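Long-range contacts in serine protease (Arthrobacter nicotinovorans, PDB 3WY8), which probably hydrolyses peptide bonds as a secreted, trypsin-like serine protease, with keratin among the substrates it degrades: residues Q116-R121 with W205-Q210; G50-N55 with L77-Q82. One frame throughout, in Å; residues are numbered along the deposited sequence.

Contact 1 (Q116-R121 with W205-Q210)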
ATOM      1  N   GLN A 116       4.374  11.375   4.696  1.00 18.13           N
ATOM      2  CA  GLN A 116       3.723  12.593   5.163  1.00 18.25           C
ATOM      3  C   GLN A 116       2.375  12.268   5.786  1.00 17.99           C
ATOM      4  O   GLN A 116       1.630  11.428   5.271  1.00 17.73           O
ATOM      5  CB  GLN A 116       3.511  13.589   4.018  1.00 18.62           C
ATOM      6  CG  GLN A 116       4.784  14.177   3.422  1.00 19.69           C
ATOM      7  CD  GLN A 116       5.525  15.117   4.361  1.00 22.26           C
ATOM      8  OE1 GLN A 116       4.947  15.667   5.305  1.00 23.62           O
ATOM      9  NE2 GLN A 116       6.812  15.316   4.094  1.00 22.83           N
ATOM     10  N   PHE A 117       2.080  12.940   6.897  1.00 17.96           N
ATOM     11  CA  PHE A 117       0.781  12.845   7.559  1.00 17.91           C
ATOM     12  C   PHE A 117       0.229  14.242   7.789  1.00 18.13           C
ATOM     13  O   PHE A 117       0.984  15.221   7.789  1.00 18.33           O
ATOM     14  CB  PHE A 117       0.901  12.089   8.890  1.00 17.90           C
ATOM     15  CG  PHE A 117       1.494  10.720   8.745  1.00 17.61           C
ATOM     16  CD1 PHE A 117       0.697   9.639   8.385  1.00 17.98           C
ATOM     17  CD2 PHE A 117       2.858  10.517   8.944  1.00 18.11           C
ATOM     18  CE1 PHE A 117       1.252   8.361   8.236  1.00 17.99           C
ATOM     19  CE2 PHE A 117       3.419   9.255   8.796  1.00 18.02           C
ATOM     20  CZ  PHE A 117       2.619   8.176   8.439  1.00 18.10           C
ATOM     21  N   ASN A 118      -1.091  14.325   7.959  1.00 18.40           N
ATOM     22  CA  ASN A 118      -1.779  15.584   8.254  1.00 18.59           C
ATOM     23  C   ASN A 118      -1.503  16.666   7.216  1.00 18.72           C
ATOM     24  O   ASN A 118      -1.340  17.841   7.549  1.00 18.42           O
ATOM     25  CB  ASN A 118      -1.434  16.055   9.672  1.00 19.12           C
ATOM     26  CG  ASN A 118      -1.493  14.929  10.671  1.00 19.97           C
ATOM     27  OD1 ASN A 118      -2.542  14.305  10.849  1.00 22.58           O
ATOM     28  ND2 ASN A 118      -0.357  14.626  11.297  1.00 22.35           N
ATOM     29  N   ALA A 119      -1.452  16.242   5.953  1.00 18.23           N
ATOM     30  CA  ALA A 119      -1.221  17.141   4.830  1.00 18.18           C
ATOM     31  C   ALA A 119      -2.547  17.679   4.296  1.00 18.01           C
ATOM     32  O   ALA A 119      -3.622  17.302   4.771  1.00 17.89           O
ATOM     33  CB  ALA A 119      -0.450  16.423   3.728  1.00 18.16           C
ATOM     34  N   ALA A 120      -2.460  18.565   3.313  1.00 18.07           N
ATOM     35  CA  ALA A 120      -3.646  19.147   2.692  1.00 18.43           C
ATOM     36  C   ALA A 120      -4.473  18.103   1.939  1.00 18.37           C
ATOM     37  O   ALA A 120      -3.938  17.103   1.461  1.00 18.15           O
ATOM     38  CB  ALA A 120      -3.235  20.253   1.751  1.00 18.69           C
ATOM     39  N   ARG A 121      -5.778  18.356   1.846  1.00 18.43           N
ATOM     40  CA  ARG A 121      -6.666  17.588   0.970  1.00 18.47           C
ATOM     41  C   ARG A 121      -6.617  18.220  -0.416  1.00 18.49           C
ATOM     42  O   ARG A 121      -6.517  19.438  -0.538  1.00 19.00           O
ATOM     43  CB  ARG A 121      -8.099  17.623   1.499  1.00 18.51           C
ATOM     44  CG  ARG A 121      -8.277  16.985   2.871  1.00 18.41           C
ATOM     45  CD  ARG A 121      -9.743  16.944   3.285  1.00 18.22           C
ATOM     46  NE  ARG A 121     -10.528  16.042   2.443  1.00 18.95           N
ATOM     47  CZ  ARG A 121     -10.581  14.717   2.589  1.00 18.81           C
ATOM     48  NH1 ARG A 121      -9.897  14.110   3.554  1.00 18.96           N
ATOM     49  NH2 ARG A 121     -11.325  13.993   1.760  1.00 18.27           N
ATOM     50  N   TRP A 205      -4.325  10.334   5.169  1.00 17.29           N
ATOM     51  CA  TRP A 205      -3.286   9.988   6.130  1.00 17.12           C
ATOM     52  C   TRP A 205      -3.221  11.019   7.253  1.00 17.50           C
ATOM     53  O   TRP A 205      -2.504  12.021   7.168  1.00 17.20           O
ATOM     54  CB  TRP A 205      -1.940   9.782   5.431  1.00 17.14           C
ATOM     55  CG  TRP A 205      -1.746   8.360   4.973  1.00 16.20           C
ATOM     56  CD1 TRP A 205      -2.723   7.428   4.738  1.00 15.77           C
ATOM     57  CD2 TRP A 205      -0.502   7.713   4.698  1.00 16.60           C
ATOM     58  NE1 TRP A 205      -2.161   6.242   4.343  1.00 15.77           N
ATOM     59  CE2 TRP A 205      -0.797   6.390   4.304  1.00 16.37           C
ATOM     60  CE3 TRP A 205       0.836   8.124   4.742  1.00 16.83           C
ATOM     61  CZ2 TRP A 205       0.202   5.470   3.960  1.00 16.53           C
ATOM     62  CZ3 TRP A 205       1.830   7.206   4.402  1.00 16.93           C
ATOM     63  CH2 TRP A 205       1.506   5.897   4.019  1.00 17.05           C
ATOM     64  N   GLY A 206      -4.000  10.753   8.301  1.00 17.53           N
ATOM     65  CA  GLY A 206      -4.123  11.661   9.430  1.00 17.82           C
ATOM     66  C   GLY A 206      -3.484  11.129  10.695  1.00 18.15           C
ATOM     67  O   GLY A 206      -2.593  10.291  10.643  1.00 17.75           O
ATOM     68  N   THR A 207      -3.947  11.625  11.839  1.00 18.41           N
ATOM     69  CA  THR A 207      -3.314  11.305  13.120  1.00 18.87           C
ATOM     70  C   THR A 207      -3.441   9.836  13.530  1.00 18.54           C
ATOM     71  O   THR A 207      -2.533   9.298  14.157  1.00 18.73           O
ATOM     72  CB  THR A 207      -3.851  12.201  14.255  1.00 19.15           C
ATOM     73  OG1 THR A 207      -5.284  12.199  14.222  1.00 20.80           O
ATOM     74  CG2 THR A 207      -3.334  13.630  14.092  1.00 20.00           C
ATOM     75  N   VAL A 208      -4.562   9.202  13.189  1.00 17.94           N
ATOM     76  CA  VAL A 208      -4.782   7.793  13.545  1.00 18.00           C
ATOM     77  C   VAL A 208      -3.788   6.895  12.799  1.00 17.92           C
ATOM     78  O   VAL A 208      -3.098   6.069  13.405  1.00 18.02           O
ATOM     79  CB  VAL A 208      -6.245   7.358  13.283  1.00 17.90           C
ATOM     80  CG1 VAL A 208      -6.422   5.858  13.505  1.00 18.16           C
ATOM     81  CG2 VAL A 208      -7.213   8.150  14.183  1.00 18.53           C
ATOM     82  N   ILE A 209      -3.700   7.087  11.484  1.00 17.66           N
ATOM     83  CA  ILE A 209      -2.767   6.321  10.662  1.00 17.37           C
ATOM     84  C   ILE A 209      -1.309   6.656  11.033  1.00 17.32           C
ATOM     85  O   ILE A 209      -0.452   5.767  11.072  1.00 17.39           O
ATOM     86  CB  ILE A 209      -3.090   6.492   9.152  1.00 17.24           C
ATOM     87  CG1 ILE A 209      -4.439   5.822   8.847  1.00 16.90           C
ATOM     88  CG2 ILE A 209      -1.974   5.923   8.279  1.00 17.07           C
ATOM     89  CD1 ILE A 209      -5.033   6.120   7.455  1.00 16.93           C
ATOM     90  N   GLN A 210      -1.048   7.927  11.340  1.00 17.49           N
ATOM     91  CA  GLN A 210       0.272   8.353  11.808  1.00 18.09           C
ATOM     92  C   GLN A 210       0.695   7.600  13.069  1.00 18.42           C
ATOM     93  O   GLN A 210       1.835   7.153  13.177  1.00 18.22           O
ATOM     94  CB  GLN A 210       0.294   9.858  12.074  1.00 18.03           C
ATOM     95  CG  GLN A 210       1.653  10.383  12.504  1.00 18.65           C
ATOM     96  CD  GLN A 210       1.654  11.877  12.724  1.00 19.75           C
ATOM     97  OE1 GLN A 210       0.651  12.455  13.135  1.00 21.25           O
ATOM     98  NE2 GLN A 210       2.786  12.514  12.445  1.00 21.17           N
TER
HETATM   99  O   HOH W   1       2.462  15.521  11.039  1.00 28.59           O
HETATM  100  O   HOH W   2      -2.267  13.727   4.918  1.00 16.41           O
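The carbonyl oxygen of Trp205 is gripped twice: Asn118 N donates to Trp205 O at 2.8 Å, in the carbonyl plane and nearly straight at 162°, and a water that also accepts from Ala119 N donates to the same oxygen. Asparagine suits this turn, since it tolerates positive phi and psi better than most residues. The Phe117 ring packs on Gln210 by one face and meets Trp205 at a corner: the ring planes are within 14° but slid apart, with Phe117 CE1 3.5 Å from Trp205 CE3. Gln210 CA stands 3.8 Å from the Phe117 ring centroid in a CH-pi contact. This pins the loop before strand 124-129 to the start of the C-terminal helix 207-218 of the trypsin-like fold, with Gly206 at its N-cap position. Gln210 swings its CG away from its own nitrogen (chi1 -177°), and its extended chain passes slantwise over the ring, CB 3.6 Å from Phe117 CG, bringing its amide to Asn118. Asn118 ND2 donates to Gln210 OE1 at 3.0 Å, from above the carbonyl plane, and a water bonded to ND2 takes a weak bond from Gln210 NE2. The large indole of Trp205 fills the buried side, its NE1 satisfied by Thr93 OG1.

Contact 2 (G50-N55 with L77-Q82)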
ATOM      1  N   GLY A  50     -11.052  -8.402  12.322  1.00 21.62           N
ATOM      2  CA  GLY A  50     -10.720  -9.785  12.616  1.00 21.60           C
ATOM      3  C   GLY A  50      -9.244 -10.037  12.785  1.00 21.48           C
ATOM      4  O   GLY A  50      -8.515  -9.196  13.318  1.00 21.43           O
ATOM      5  N   ALA A  51      -8.815 -11.206  12.318  1.00 21.38           N
ATOM      6  CA  ALA A  51      -7.450 -11.664  12.495  1.00 21.25           C
ATOM      7  C   ALA A  51      -6.489 -10.966  11.540  1.00 21.13           C
ATOM      8  O   ALA A  51      -6.883 -10.496  10.468  1.00 20.90           O
ATOM      9  CB  ALA A  51      -7.378 -13.173  12.306  1.00 21.45           C
ATOM     10  N   TYR A  52      -5.230 -10.890  11.954  1.00 21.08           N
ATOM     11  CA  TYR A  52      -4.150 -10.494  11.066  1.00 20.46           C
ATOM     12  C   TYR A  52      -3.779 -11.647  10.133  1.00 20.39           C
ATOM     13  O   TYR A  52      -4.089 -12.808  10.414  1.00 20.27           O
ATOM     14  CB  TYR A  52      -2.932 -10.046  11.872  1.00 20.76           C
ATOM     15  CG  TYR A  52      -3.060  -8.646  12.431  1.00 20.81           C
ATOM     16  CD1 TYR A  52      -2.783  -7.533  11.637  1.00 21.03           C
ATOM     17  CD2 TYR A  52      -3.453  -8.433  13.753  1.00 22.03           C
ATOM     18  CE1 TYR A  52      -2.894  -6.239  12.142  1.00 21.50           C
ATOM     19  CE2 TYR A  52      -3.571  -7.139  14.266  1.00 22.98           C
ATOM     20  CZ  TYR A  52      -3.288  -6.050  13.453  1.00 22.34           C
ATOM     21  OH  TYR A  52      -3.397  -4.770  13.946  1.00 22.03           O
ATOM     22  N   ALA A  53      -3.128 -11.313   9.019  1.00 20.21           N
ATOM     23  CA  ALA A  53      -2.635 -12.302   8.065  1.00 20.21           C
ATOM     24  C   ALA A  53      -1.688 -13.291   8.737  1.00 20.35           C
ATOM     25  O   ALA A  53      -0.892 -12.906   9.591  1.00 20.30           O
ATOM     26  CB  ALA A  53      -1.934 -11.610   6.903  1.00 20.22           C
ATOM     27  N   THR A  54      -1.787 -14.558   8.347  1.00 20.43           N
ATOM     28  CA  THR A  54      -0.945 -15.610   8.920  1.00 20.91           C
ATOM     29  C   THR A  54       0.383 -15.767   8.177  1.00 21.01           C
ATOM     30  O   THR A  54       1.337 -16.338   8.709  1.00 21.46           O
ATOM     31  CB  THR A  54      -1.683 -16.961   8.991  1.00 20.85           C
ATOM     32  OG1 THR A  54      -2.243 -17.271   7.709  1.00 21.17           O
ATOM     33  CG2 THR A  54      -2.803 -16.901  10.035  1.00 21.22           C
ATOM     34  N   ASN A  55       0.433 -15.260   6.946  1.00 20.92           N
ATOM     35  CA  ASN A  55       1.673 -15.172   6.176  1.00 20.81           C
ATOM     36  C   ASN A  55       1.594 -13.953   5.273  1.00 20.36           C
ATOM     37  O   ASN A  55       0.534 -13.659   4.732  1.00 20.10           O
ATOM     38  CB  ASN A  55       1.913 -16.441   5.350  1.00 21.03           C
ATOM     39  CG  ASN A  55       3.376 -16.621   4.960  1.00 22.73           C
ATOM     40  OD1 ASN A  55       3.700 -16.794   3.783  1.00 24.93           O
ATOM     41  ND2 ASN A  55       4.268 -16.571   5.947  1.00 23.51           N
ATOM     42  N   LEU A  77       2.611  -7.162  12.130  1.00 19.56           N
ATOM     43  CA  LEU A  77       1.663  -6.395  11.324  1.00 19.46           C
ATOM     44  C   LEU A  77       0.909  -5.423  12.209  1.00 19.37           C
ATOM     45  O   LEU A  77       0.476  -5.784  13.311  1.00 19.41           O
ATOM     46  CB  LEU A  77       0.674  -7.329  10.621  1.00 19.52           C
ATOM     47  CG  LEU A  77       1.255  -8.481   9.801  1.00 19.52           C
ATOM     48  CD1 LEU A  77       0.180  -9.523   9.511  1.00 19.68           C
ATOM     49  CD2 LEU A  77       1.904  -7.968   8.518  1.00 20.23           C
ATOM     50  N   TYR A  78       0.752  -4.191  11.726  1.00 19.23           N
ATOM     51  CA  TYR A  78       0.163  -3.113  12.521  1.00 19.41           C
ATOM     52  C   TYR A  78      -0.931  -2.371  11.775  1.00 19.63           C
ATOM     53  O   TYR A  78      -0.664  -1.684  10.792  1.00 19.65           O
ATOM     54  CB  TYR A  78       1.251  -2.133  12.969  1.00 19.38           C
ATOM     55  CG  TYR A  78       2.317  -2.808  13.793  1.00 19.53           C
ATOM     56  CD1 TYR A  78       2.188  -2.915  15.178  1.00 20.03           C
ATOM     57  CD2 TYR A  78       3.436  -3.379  13.186  1.00 18.70           C
ATOM     58  CE1 TYR A  78       3.159  -3.556  15.937  1.00 20.08           C
ATOM     59  CE2 TYR A  78       4.413  -4.025  13.938  1.00 19.61           C
ATOM     60  CZ  TYR A  78       4.267  -4.110  15.311  1.00 19.88           C
ATOM     61  OH  TYR A  78       5.238  -4.749  16.049  1.00 19.10           O
ATOM     62  N   ALA A  79      -2.161  -2.513  12.256  1.00 19.52           N
ATOM     63  CA  ALA A  79      -3.290  -1.769  11.720  1.00 19.91           C
ATOM     64  C   ALA A  79      -3.939  -0.970  12.850  1.00 20.13           C
ATOM     65  O   ALA A  79      -3.877  -1.391  14.011  1.00 20.34           O
ATOM     66  CB  ALA A  79      -4.295  -2.718  11.085  1.00 20.06           C
ATOM     67  N   PRO A  80      -4.558   0.184  12.525  1.00 20.32           N
ATOM     68  CA  PRO A  80      -5.267   0.936  13.559  1.00 20.48           C
ATOM     69  C   PRO A  80      -6.432   0.134  14.127  1.00 20.62           C
ATOM     70  O   PRO A  80      -6.988  -0.731  13.433  1.00 20.54           O
ATOM     71  CB  PRO A  80      -5.785   2.180  12.821  1.00 20.61           C
ATOM     72  CG  PRO A  80      -5.659   1.885  11.380  1.00 20.91           C
ATOM     73  CD  PRO A  80      -4.548   0.894  11.234  1.00 20.19           C
ATOM     74  N   THR A  81      -6.779   0.415  15.384  1.00 20.83           N
ATOM     75  CA  THR A  81      -7.909  -0.227  16.059  1.00 21.35           C
ATOM     76  C   THR A  81      -9.168  -0.145  15.205  1.00 20.80           C
ATOM     77  O   THR A  81      -9.919  -1.120  15.083  1.00 20.97           O
ATOM     78  CB  THR A  81      -8.195   0.445  17.428  1.00 21.25           C
ATOM     79  OG1 THR A  81      -6.982   0.522  18.182  1.00 23.17           O
ATOM     80  CG2 THR A  81      -9.233  -0.346  18.216  1.00 22.67           C
ATOM     81  N   GLN A  82      -9.381   1.029  14.614  1.00 20.85           N
ATOM     82  CA  GLN A  82     -10.545   1.287  13.780  1.00 20.32           C
ATOM     83  C   GLN A  82     -10.630   0.327  12.602  1.00 20.41           C
ATOM     84  O   GLN A  82     -11.731  -0.030  12.178  1.00 20.11           O
ATOM     85  CB  GLN A  82     -10.557   2.737  13.297  1.00 20.59           C
ATOM     86  CG  GLN A  82     -10.745   3.777  14.410  1.00 20.81           C
ATOM     87  CD  GLN A  82      -9.436   4.233  15.041  1.00 21.20           C
ATOM     88  OE1 GLN A  82      -8.443   3.502  15.061  1.00 21.33           O
ATOM     89  NE2 GLN A  82      -9.430   5.459  15.563  1.00 22.74           N
TER
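Tyr52 reaches across to the end of strand 72-78 and touches it along the CD1-CE1 side of its ring and with its hydroxyl. That hydroxyl accepts the backbone N-H of Ala79, with Tyr52 OH 3.1 Å from Ala79 N and an angle of 152° at the hydrogen; the nitrogen lies at the edge of the ring, in its plane. A long phenol suits this place because it can lay carbon against the strand and still offer an oxygen to a peptide N-H just beyond the strand's end. Nearer the loop, the ring meets Leu77. The carbonyl oxygen of Leu77 stands over one face, 3.6 Å from Tyr52 CE1, while Leu77 CB packs against Tyr52 CD1 at the same separation.

Tyr52 and Leu77 lie antiparallel, each reaching past the other toward the opposite segment. With chi1 at -52°, Leu77 CG sits anti to the carbonyl carbon, and the branch CD1 reaches Ala53, 4.0 Å from Ala53 CB and 3.5 Å from Ala53 O. Leucine is long enough for CB to meet the Tyr52 ring while CD1 does this. At Ala79 a small side chain probably suits a place where CB lies only 3.6 Å from Tyr52 OH.

The contact lies at the surface of the N-terminal barrel of the two-barrel trypsin-like fold, where the loop leading into strand 55-60 covers the end of strand 72-78. Leu77 and Ala79 also touch strand 94-98, through Ala96 and Ala94, and Pro80, just before helix 81-84, packs on helix 207-218.

How the contacts relate
From the N terminus, contact 2 comes first: the chain leaves residues 50-55, forms strand 55-60 and most of strand 72-78, and returns at 77-82, closing a short loop within the six-stranded barrel. Contact 1 opens only later, at 116-121, and closes a much longer loop at 205-210, after the chain has built most of the second, seven-stranded sheet. The two are thus in series, neither nested nor crossed. Their centres lie about 20 Å apart, yet they meet: Val208 CG1 is 3.8 Å from Pro80 CB and 3.5 Å from Gln82 OE1. Helix 207-218 thereby links the loop before strand 124-129 to the barrel.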